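PDB 1WMX: COG3291: FOG: PKD repeat from Clostridium thermocellum, which probably binds cellulose-type polysaccharides through this family 30 carbohydrate-binding module, one piece of a much longer protein to which cellulase activity is generally assigned. Local coordinates for residues 35-40 / 66-71; 85-90 / 100-105; 89-94 / 121-126. One frame throughout, in Å; residues are numbered along the deposited sequence.

Interaction 1: 35-40 / 66-71; sequences DTLPVD and SLLTLR. With SO4 (sulfate ion), chain C.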
loop_
_atom_site.group_PDB
_atom_site.type_symbol
_atom_site.label_atom_id
_atom_site.label_comp_id
_atom_site.label_asym_id
_atom_site.label_seq_id
_atom_site.Cartn_x
_atom_site.Cartn_y
_atom_site.Cartn_z
ATOM N N ASP B 35 16.985 -10.435 1.885
ATOM C CA ASP B 35 15.691 -9.774 1.743
ATOM C C ASP B 35 15.694 -8.552 0.839
ATOM O O ASP B 35 14.938 -7.604 1.054
ATOM C CB ASP B 35 15.098 -9.425 3.109
ATOM C CG ASP B 35 14.772 -10.662 3.925
ATOM O OD1 ASP B 35 14.070 -11.565 3.402
ATOM O OD2 ASP B 35 15.218 -10.733 5.089
ATOM N N THR B 36 16.559 -8.570 -0.168
ATOM C CA THR B 36 16.605 -7.480 -1.128
ATOM C C THR B 36 16.957 -8.046 -2.509
ATOM O O THR B 36 17.243 -9.233 -2.648
ATOM C CB THR B 36 17.605 -6.352 -0.698
ATOM O OG1 THR B 36 17.463 -5.238 -1.587
ATOM C CG2 THR B 36 19.047 -6.838 -0.730
ATOM N N LEU B 37 16.923 -7.200 -3.533
ATOM C CA LEU B 37 17.223 -7.649 -4.877
ATOM C C LEU B 37 18.681 -8.054 -5.082
ATOM O O LEU B 37 19.602 -7.397 -4.602
ATOM C CB LEU B 37 16.832 -6.557 -5.880
ATOM C CG LEU B 37 15.484 -6.699 -6.609
ATOM C CD1 LEU B 37 14.432 -7.346 -5.727
ATOM C CD2 LEU B 37 15.039 -5.322 -7.069
ATOM N N PRO B 38 18.904 -9.162 -5.796
ATOM C CA PRO B 38 20.280 -9.597 -6.033
ATOM C C PRO B 38 20.939 -8.732 -7.115
ATOM O O PRO B 38 20.264 -8.214 -8.001
ATOM C CB PRO B 38 20.108 -11.046 -6.471
ATOM C CG PRO B 38 18.800 -11.008 -7.232
ATOM C CD PRO B 38 17.927 -10.109 -6.375
ATOM N N VAL B 39 22.254 -8.561 -7.023
ATOM C CA VAL B 39 22.999 -7.778 -8.003
ATOM C C VAL B 39 23.663 -8.747 -8.976
ATOM O O VAL B 39 24.471 -9.594 -8.584
ATOM C CB VAL B 39 24.075 -6.885 -7.326
ATOM C CG1 VAL B 39 24.872 -6.115 -8.385
ATOM C CG2 VAL B 39 23.401 -5.904 -6.378
ATOM N N ASP B 40 23.298 -8.620 -10.246
ATOM C CA ASP B 40 23.820 -9.478 -11.293
ATOM C C ASP B 40 25.158 -8.949 -11.794
ATOM O O ASP B 40 25.256 -7.826 -12.286
ATOM C CB ASP B 40 22.799 -9.558 -12.428
ATOM C CG ASP B 40 22.896 -10.846 -13.205
ATOM O OD1 ASP B 40 21.872 -11.258 -13.801
ATOM O OD2 ASP B 40 23.993 -11.446 -13.224
ATOM N N SER B 66 8.966 -5.150 -4.137
ATOM C CA SER B 66 10.369 -4.808 -3.973
ATOM C C SER B 66 10.461 -3.347 -3.564
ATOM O O SER B 66 10.009 -2.472 -4.303
ATOM C CB SER B 66 11.149 -5.019 -5.268
ATOM O OG SER B 66 12.510 -4.658 -5.078
ATOM N N LEU B 67 11.027 -3.083 -2.390
ATOM C CA LEU B 67 11.185 -1.712 -1.914
ATOM C C LEU B 67 12.663 -1.332 -1.929
ATOM O O LEU B 67 13.492 -1.998 -1.316
ATOM C CB LEU B 67 10.622 -1.560 -0.491
ATOM C CG LEU B 67 9.122 -1.849 -0.297
ATOM C CD1 LEU B 67 8.804 -1.978 1.178
ATOM C CD2 LEU B 67 8.292 -0.749 -0.924
ATOM N N LEU B 68 12.988 -0.264 -2.648
ATOM C CA LEU B 68 14.364 0.219 -2.730
ATOM C C LEU B 68 14.418 1.603 -2.079
ATOM O O LEU B 68 13.908 2.579 -2.623
ATOM C CB LEU B 68 14.806 0.294 -4.191
ATOM C CG LEU B 68 14.713 -1.008 -4.999
ATOM C CD1 LEU B 68 15.035 -0.725 -6.452
ATOM C CD2 LEU B 68 15.660 -2.060 -4.422
ATOM N N THR B 69 15.041 1.685 -0.910
ATOM C CA THR B 69 15.117 2.939 -0.183
ATOM C C THR B 69 16.003 3.992 -0.851
ATOM O O THR B 69 16.962 3.668 -1.560
ATOM C CB THR B 69 15.636 2.719 1.254
ATOM O OG1 THR B 69 16.966 2.206 1.197
ATOM C CG2 THR B 69 14.764 1.717 2.008
ATOM N N LEU B 70 15.667 5.260 -0.610
ATOM C CA LEU B 70 16.418 6.385 -1.151
ATOM C C LEU B 70 17.392 6.867 -0.089
ATOM O O LEU B 70 18.454 7.381 -0.405
ATOM C CB LEU B 70 15.471 7.531 -1.526
ATOM C CG LEU B 70 14.674 7.436 -2.830
ATOM C CD1 LEU B 70 13.959 6.111 -2.938
ATOM C CD2 LEU B 70 13.683 8.588 -2.876
ATOM N N ARG B 71 17.007 6.698 1.172
ATOM C CA ARG B 71 17.822 7.120 2.307
ATOM C C ARG B 71 17.793 6.125 3.466
ATOM O O ARG B 71 17.614 6.515 4.622
ATOM C CB ARG B 71 17.356 8.492 2.802
ATOM C CG ARG B 71 17.719 9.656 1.878
ATOM C CD ARG B 71 19.210 9.939 1.928
ATOM N NE ARG B 71 19.598 11.115 1.154
ATOM C CZ ARG B 71 19.827 11.119 -0.156
ATOM N NH1 ARG B 71 19.714 10.004 -0.861
ATOM N NH2 ARG B 71 20.182 12.245 -0.759
HETATM S S SO4 C . 22.335 10.037 -3.607
HETATM O O1 SO4 C . 21.311 9.004 -3.356
HETATM O O2 SO4 C . 22.557 10.163 -5.061
HETATM O O3 SO4 C . 23.600 9.661 -2.950
HETATM O O4 SO4 C . 21.865 11.325 -3.063
HETATM O O HOH W 1 14.516 -4.720 -1.882
#

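Interaction 2: 85-90 / 100-105; sequences GYLEFD and FVIGFR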
loop_
_atom_site.group_PDB
_atom_site.type_symbol
_atom_site.label_atom_id
_atom_site.label_comp_id
_atom_site.label_asym_id
_atom_site.label_seq_id
_atom_site.Cartn_x
_atom_site.Cartn_y
_atom_site.Cartn_z
ATOM N N GLY B 85 11.095 16.789 -13.048
ATOM C CA GLY B 85 11.951 15.589 -12.868
ATOM C C GLY B 85 11.383 14.275 -13.433
ATOM O O GLY B 85 10.210 14.165 -13.793
ATOM N N TYR B 86 12.272 13.289 -13.486
ATOM C CA TYR B 86 11.936 11.951 -13.976
ATOM C C TYR B 86 12.642 10.862 -13.168
ATOM O O TYR B 86 13.632 11.117 -12.475
ATOM C CB TYR B 86 12.400 11.739 -15.432
ATOM C CG TYR B 86 11.926 12.773 -16.450
ATOM C CD1 TYR B 86 12.433 14.072 -16.426
ATOM C CD2 TYR B 86 10.989 12.419 -17.425
ATOM C CE1 TYR B 86 12.012 15.011 -17.371
ATOM C CE2 TYR B 86 10.570 13.357 -18.374
ATOM C CZ TYR B 86 11.084 14.654 -18.346
ATOM O OH TYR B 86 10.685 15.576 -19.269
ATOM N N LEU B 87 12.091 9.673 -13.280
ATOM C CA LEU B 87 12.668 8.471 -12.694
ATOM C C LEU B 87 13.274 7.808 -13.896
ATOM O O LEU B 87 12.551 7.372 -14.794
ATOM C CB LEU B 87 11.591 7.576 -12.061
ATOM C CG LEU B 87 12.025 6.109 -11.928
ATOM C CD1 LEU B 87 13.125 5.938 -10.870
ATOM C CD2 LEU B 87 10.850 5.199 -11.535
ATOM N N GLU B 88 14.579 7.743 -13.951
ATOM C CA GLU B 88 15.224 7.149 -15.121
ATOM C C GLU B 88 15.995 5.892 -14.750
ATOM O O GLU B 88 16.459 5.731 -13.617
ATOM C CB GLU B 88 16.166 8.164 -15.758
ATOM C CG GLU B 88 15.486 9.504 -16.046
ATOM C CD GLU B 88 16.368 10.456 -16.832
ATOM O OE1 GLU B 88 16.186 11.712 -16.730
ATOM O OE2 GLU B 88 17.281 9.989 -17.587
ATOM N N PHE B 89 16.103 5.024 -15.740
ATOM C CA PHE B 89 16.804 3.749 -15.599
ATOM C C PHE B 89 16.835 3.030 -16.950
ATOM O O PHE B 89 16.073 3.347 -17.864
ATOM C CB PHE B 89 16.067 2.872 -14.562
ATOM C CG PHE B 89 14.612 2.568 -14.936
ATOM C CD1 PHE B 89 14.312 1.496 -15.779
ATOM C CD2 PHE B 89 13.574 3.358 -14.438
ATOM C CE1 PHE B 89 12.980 1.219 -16.124
ATOM C CE2 PHE B 89 12.244 3.083 -14.784
ATOM C CZ PHE B 89 11.950 2.014 -15.627
ATOM N N ASP B 90 17.730 2.077 -17.071
ATOM C CA ASP B 90 17.819 1.262 -18.282
ATOM C C ASP B 90 17.308 -0.094 -17.888
ATOM O O ASP B 90 17.491 -0.515 -16.745
ATOM C CB ASP B 90 19.252 1.170 -18.779
ATOM C CG ASP B 90 19.835 2.516 -19.089
ATOM O OD1 ASP B 90 20.753 2.977 -18.342
ATOM O OD2 ASP B 90 19.392 3.166 -20.090
ATOM N N PHE B 100 5.061 -4.928 -14.921
ATOM C CA PHE B 100 4.827 -4.943 -13.469
ATOM C C PHE B 100 4.559 -3.519 -12.974
ATOM O O PHE B 100 4.708 -2.544 -13.713
ATOM C CB PHE B 100 6.055 -5.529 -12.754
ATOM C CG PHE B 100 7.367 -4.895 -13.191
ATOM C CD1 PHE B 100 7.751 -3.660 -12.670
ATOM C CD2 PHE B 100 8.191 -5.544 -14.114
ATOM C CE1 PHE B 100 8.950 -3.066 -13.075
ATOM C CE2 PHE B 100 9.393 -4.951 -14.525
ATOM C CZ PHE B 100 9.772 -3.710 -14.005
ATOM N N VAL B 101 4.160 -3.412 -11.719
ATOM C CA VAL B 101 3.857 -2.106 -11.123
ATOM C C VAL B 101 5.132 -1.415 -10.650
ATOM O O VAL B 101 6.040 -2.045 -10.112
ATOM C CB VAL B 101 2.928 -2.263 -9.937
ATOM C CG1 VAL B 101 2.556 -0.902 -9.342
ATOM C CG2 VAL B 101 1.642 -2.982 -10.333
ATOM N N ILE B 102 5.182 -0.115 -10.859
ATOM C CA ILE B 102 6.336 0.694 -10.452
ATOM C C ILE B 102 5.834 2.033 -9.921
ATOM O O ILE B 102 4.918 2.635 -10.489
ATOM C CB ILE B 102 7.272 0.919 -11.651
ATOM C CG1 ILE B 102 8.505 1.748 -11.249
ATOM C CG2 ILE B 102 6.565 1.647 -12.797
ATOM C CD1 ILE B 102 9.621 1.754 -12.296
ATOM N N GLY B 103 6.433 2.491 -8.829
ATOM C CA GLY B 103 6.025 3.772 -8.224
ATOM C C GLY B 103 6.893 4.136 -7.018
ATOM O O GLY B 103 8.024 3.669 -6.884
ATOM N N PHE B 104 6.329 4.983 -6.159
ATOM C CA PHE B 104 7.014 5.450 -4.936
ATOM C C PHE B 104 6.085 5.336 -3.722
ATOM O O PHE B 104 4.865 5.245 -3.853
ATOM C CB PHE B 104 7.438 6.912 -5.090
ATOM C CG PHE B 104 8.524 7.105 -6.133
ATOM C CD1 PHE B 104 9.870 6.996 -5.771
ATOM C CD2 PHE B 104 8.178 7.386 -7.453
ATOM C CE1 PHE B 104 10.871 7.163 -6.737
ATOM C CE2 PHE B 104 9.174 7.551 -8.418
ATOM C CZ PHE B 104 10.522 7.439 -8.061
ATOM N N ARG B 105 6.700 5.346 -2.560
ATOM C CA ARG B 105 5.998 5.246 -1.270
ATOM C C ARG B 105 6.568 6.313 -0.366
ATOM O O ARG B 105 7.768 6.599 -0.405
ATOM C CB ARG B 105 6.269 3.862 -0.741
ATOM C CG ARG B 105 5.620 3.398 0.547
ATOM C CD ARG B 105 6.279 2.069 0.765
ATOM N NE ARG B 105 5.684 1.073 1.618
ATOM C CZ ARG B 105 4.948 0.037 1.207
ATOM N NH1 ARG B 105 4.589 -0.126 -0.080
ATOM N NH2 ARG B 105 4.597 -0.937 2.037
#

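Interaction 3: 89-94 / 121-126; sequences FDIKGK and TVISNY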
loop_
_atom_site.group_PDB
_atom_site.type_symbol
_atom_site.label_atom_id
_atom_site.label_comp_id
_atom_site.label_asym_id
_atom_site.label_seq_id
_atom_site.Cartn_x
_atom_site.Cartn_y
_atom_site.Cartn_z
ATOM N N PHE B 89 16.103 5.024 -15.740
ATOM C CA PHE B 89 16.804 3.749 -15.599
ATOM C C PHE B 89 16.835 3.030 -16.950
ATOM O O PHE B 89 16.073 3.347 -17.864
ATOM C CB PHE B 89 16.067 2.872 -14.562
ATOM C CG PHE B 89 14.612 2.568 -14.936
ATOM C CD1 PHE B 89 14.312 1.496 -15.779
ATOM C CD2 PHE B 89 13.574 3.358 -14.438
ATOM C CE1 PHE B 89 12.980 1.219 -16.124
ATOM C CE2 PHE B 89 12.244 3.083 -14.784
ATOM C CZ PHE B 89 11.950 2.014 -15.627
ATOM N N ASP B 90 17.730 2.077 -17.071
ATOM C CA ASP B 90 17.819 1.262 -18.282
ATOM C C ASP B 90 17.308 -0.094 -17.888
ATOM O O ASP B 90 17.491 -0.515 -16.745
ATOM C CB ASP B 90 19.252 1.170 -18.779
ATOM C CG ASP B 90 19.835 2.516 -19.089
ATOM O OD1 ASP B 90 20.753 2.977 -18.342
ATOM O OD2 ASP B 90 19.392 3.166 -20.090
ATOM N N ILE B 91 16.671 -0.767 -18.814
ATOM C CA ILE B 91 16.108 -2.090 -18.536
ATOM C C ILE B 91 16.103 -2.951 -19.801
ATOM O O ILE B 91 16.195 -2.442 -20.919
ATOM C CB ILE B 91 14.666 -1.931 -18.040
ATOM C CG1 ILE B 91 14.062 -3.280 -17.607
ATOM C CG2 ILE B 91 13.767 -1.331 -19.130
ATOM C CD1 ILE B 91 12.623 -3.178 -17.086
ATOM N N LYS B 92 16.000 -4.246 -19.579
ATOM C CA LYS B 92 15.939 -5.253 -20.652
ATOM C C LYS B 92 15.381 -6.525 -20.035
ATOM O O LYS B 92 15.749 -6.903 -18.922
ATOM C CB LYS B 92 17.330 -5.483 -21.260
ATOM C CG LYS B 92 18.173 -6.523 -20.546
ATOM C CD LYS B 92 19.409 -6.894 -21.356
ATOM C CE LYS B 92 20.216 -8.010 -20.715
ATOM N NZ LYS B 92 21.378 -8.412 -21.527
ATOM N N GLY B 93 14.489 -7.172 -20.760
ATOM C CA GLY B 93 13.838 -8.395 -20.262
ATOM C C GLY B 93 14.509 -9.661 -20.777
ATOM O O GLY B 93 15.292 -9.636 -21.725
ATOM N N LYS B 94 14.181 -10.826 -20.078
ATOM C CA LYS B 94 14.717 -12.127 -20.509
ATOM C C LYS B 94 14.167 -12.455 -21.905
ATOM O O LYS B 94 14.892 -12.976 -22.769
ATOM C CB LYS B 94 14.317 -13.195 -19.515
ATOM C CG LYS B 94 15.128 -14.470 -19.672
ATOM C CD LYS B 94 14.619 -15.597 -18.789
ATOM C CE LYS B 94 14.938 -15.380 -17.313
ATOM N NZ LYS B 94 14.457 -16.473 -16.460
ATOM N N THR B 121 2.054 3.137 -11.181
ATOM C CA THR B 121 1.715 3.043 -12.606
ATOM C C THR B 121 2.362 1.768 -13.124
ATOM O O THR B 121 3.175 1.147 -12.436
ATOM C CB THR B 121 2.240 4.267 -13.377
ATOM O OG1 THR B 121 1.932 4.130 -14.764
ATOM C CG2 THR B 121 3.750 4.439 -13.244
ATOM N N VAL B 122 2.002 1.360 -14.321
ATOM C CA VAL B 122 2.603 0.151 -14.904
ATOM C C VAL B 122 3.731 0.598 -15.812
ATOM O O VAL B 122 3.620 1.594 -16.531
ATOM C CB VAL B 122 1.568 -0.651 -15.675
ATOM C CG1 VAL B 122 0.446 -1.127 -14.753
ATOM C CG2 VAL B 122 0.941 0.159 -16.809
ATOM N N ILE B 123 4.818 -0.135 -15.776
ATOM C CA ILE B 123 5.988 0.229 -16.565
ATOM C C ILE B 123 5.699 0.190 -18.084
ATOM O O ILE B 123 6.324 0.922 -18.865
ATOM C CB ILE B 123 7.154 -0.692 -16.246
ATOM C CG1 ILE B 123 8.432 -0.188 -16.921
ATOM C CG2 ILE B 123 6.887 -2.127 -16.697
ATOM C CD1 ILE B 123 9.698 -0.843 -16.403
ATOM N N SER B 124 4.754 -0.647 -18.485
ATOM C CA SER B 124 4.391 -0.788 -19.907
ATOM C C SER B 124 3.914 0.551 -20.502
ATOM O O SER B 124 3.980 0.760 -21.716
ATOM C CB SER B 124 3.283 -1.836 -20.081
ATOM O OG SER B 124 2.175 -1.545 -19.248
ATOM N N ASN B 125 3.446 1.435 -19.634
ATOM C CA ASN B 125 2.953 2.757 -20.046
ATOM C C ASN B 125 4.085 3.683 -20.460
ATOM O O ASN B 125 3.851 4.777 -20.978
ATOM C CB ASN B 125 2.211 3.443 -18.899
ATOM C CG ASN B 125 0.831 2.870 -18.697
ATOM O OD1 ASN B 125 0.136 3.258 -17.752
ATOM N ND2 ASN B 125 0.405 1.959 -19.546
ATOM N N TYR B 126 5.314 3.256 -20.238
ATOM C CA TYR B 126 6.447 4.113 -20.576
ATOM C C TYR B 126 7.514 3.391 -21.397
ATOM O O TYR B 126 8.481 4.006 -21.857
ATOM C CB TYR B 126 7.060 4.652 -19.288
ATOM C CG TYR B 126 6.098 5.599 -18.577
ATOM C CD1 TYR B 126 5.971 6.922 -19.008
ATOM C CD2 TYR B 126 5.335 5.149 -17.500
ATOM C CE1 TYR B 126 5.083 7.789 -18.371
ATOM C CE2 TYR B 126 4.443 6.015 -16.861
ATOM C CZ TYR B 126 4.318 7.337 -17.296
ATOM O OH TYR B 126 3.448 8.187 -16.675
#

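Interaction 1: 35-40 / 66-71
Ser66, at the near end of 66-71, meets Leu37 through its hydroxyl. With OG anti to the backbone N (chi1 179°), the hydroxyl comes up against both methyls of the leucine, 3.3 Å from Leu37 CD2 and 3.4 Å from Leu37 CD1. The polar need of this buried group is met by a hydrogen bond to Ser23 OG on strand 21-25. Leu67 turns its side chain away from 35-40, to pack on Tyr113 of the second subunit, but its backbone still takes part: a water donates both to Leu67 O and to Thr36 OG1, 3.0 Å each, bridging the strand and the loop. The end of Leu68 then comes back to the contact, with its CD2 4.2 Å from Leu37 CD2. Beyond Leu68 the chain leaves the interface; at its end Arg71 NH1 donates to Leu70 O and, together with NH2, binds a sulfate ion, probably from the crystallisation liquor, which Gln12 N also binds. Leu37 also touches Leu51 of strand 48-55, which belongs to the other sheet. The arrangement is that of a beta-sandwich edge, where a connecting loop inserts one leucine between two antiparallel sheets.

Interaction 2: 85-90 / 100-105
This contact lies in the hydrophobic core of a beta-sandwich, where strand 86-93 of one antiparallel sheet faces strand 101-106 of the other. The axes of 86-90 and 101-105 pass 10.4 Å apart with an angle of 131° between their directions, a separation bridged by side chains alone. Leu87 and Ile102 reach toward each other tip to tip, Leu87 CD2 lying 3.7 Å from Ile102 CD1. The isoleucine is extended, with CG1 anti to the backbone N (chi1 -179°) and chi2 at 167°, and this carries its terminal methyl toward the facing sheet. That same methyl also meets the Phe89 ring, 3.9 Å from Phe89 CE2, so one carbon touches two successive inward-pointing residues of the facing strand. Phe104 comes in obliquely beside Leu87: Phe104 CZ is 4.1 Å from Leu87 CD1 and equally close to Leu87 CB, so the ring's far end rests along the leucine rather than on a single methyl. All four side chains are buried, and the interface is wholly apolar. Leu87 and Phe89 are backbone-bonded to Ile138 and Val136 of strand 134-139, while on its other side strand 86-93 pairs with strand 168-178. Within their own sheet, Ile102 packs on Phe160 and Phe104 on Val155 of the adjoining strand 155-161. Phe104 also reaches across to Ile177, and the Phe89 ring meets that of Phe172, both on strand 168-178.

Interaction 3: 89-94 / 121-126
Ile123 is the main contributor here, reaching into the core of the beta-sandwich from a short 3-10 turn that follows strand 118-122. Its side chain points at strand 86-93 in the facing sheet and touches two residues there, Phe89 and Ile91, which alternate with Asp90 and so both face inward. Each isoleucine has CG1 anti to its backbone N, at -172° in Ile123 and -175° in Ile91; with chi2 also extended, the two chains reach tip to tip. Ile123 CD1, the methyl that meets Ile91, also lies at the edge of the Phe89 ring, near its plane. The turn is held by backbone bonds from Asn125 N to Val122 O (3.1 Å) and from Tyr126 N to Ile123 O (2.9 Å), and Ser124 N, within the turn, is hydrogen-bonded to Asp99 OD1. On the opposing strand, Ile91 packs further on Val136 and Val170, which come from the strands flanking it, 134-139 and 168-178. The whole meeting therefore converges on a single carbon: Ile123 CD1 lies 3.7 Å from Phe89 CZ and 3.8 Å from Ile91 CD1.

Overall arrangement
Interactions 2 and 3 join the two antiparallel sheets of one carbohydrate-binding module directly; in interaction 1 a loop leading into strand 39-40 packs on strand 64-69. Interaction 1 closes first along the chain; interactions 2 and 3 then both start from strand 86-93, sharing Phe89 and Asp90. Their partner strands, 101-106 and 118-122, are neighbours in the five-stranded sheet, probably hydrogen-bonded from Ile102 N to Thr121 O, and the centres of interactions 2 and 3 are about 9 Å apart. Strand 64-69 belongs to that same sheet. The centre of interaction 1 is about 14 Å from that of interaction 2, which it touches through Leu67 and Arg105, and about 17 Å from that of interaction 3, across the chain's centre.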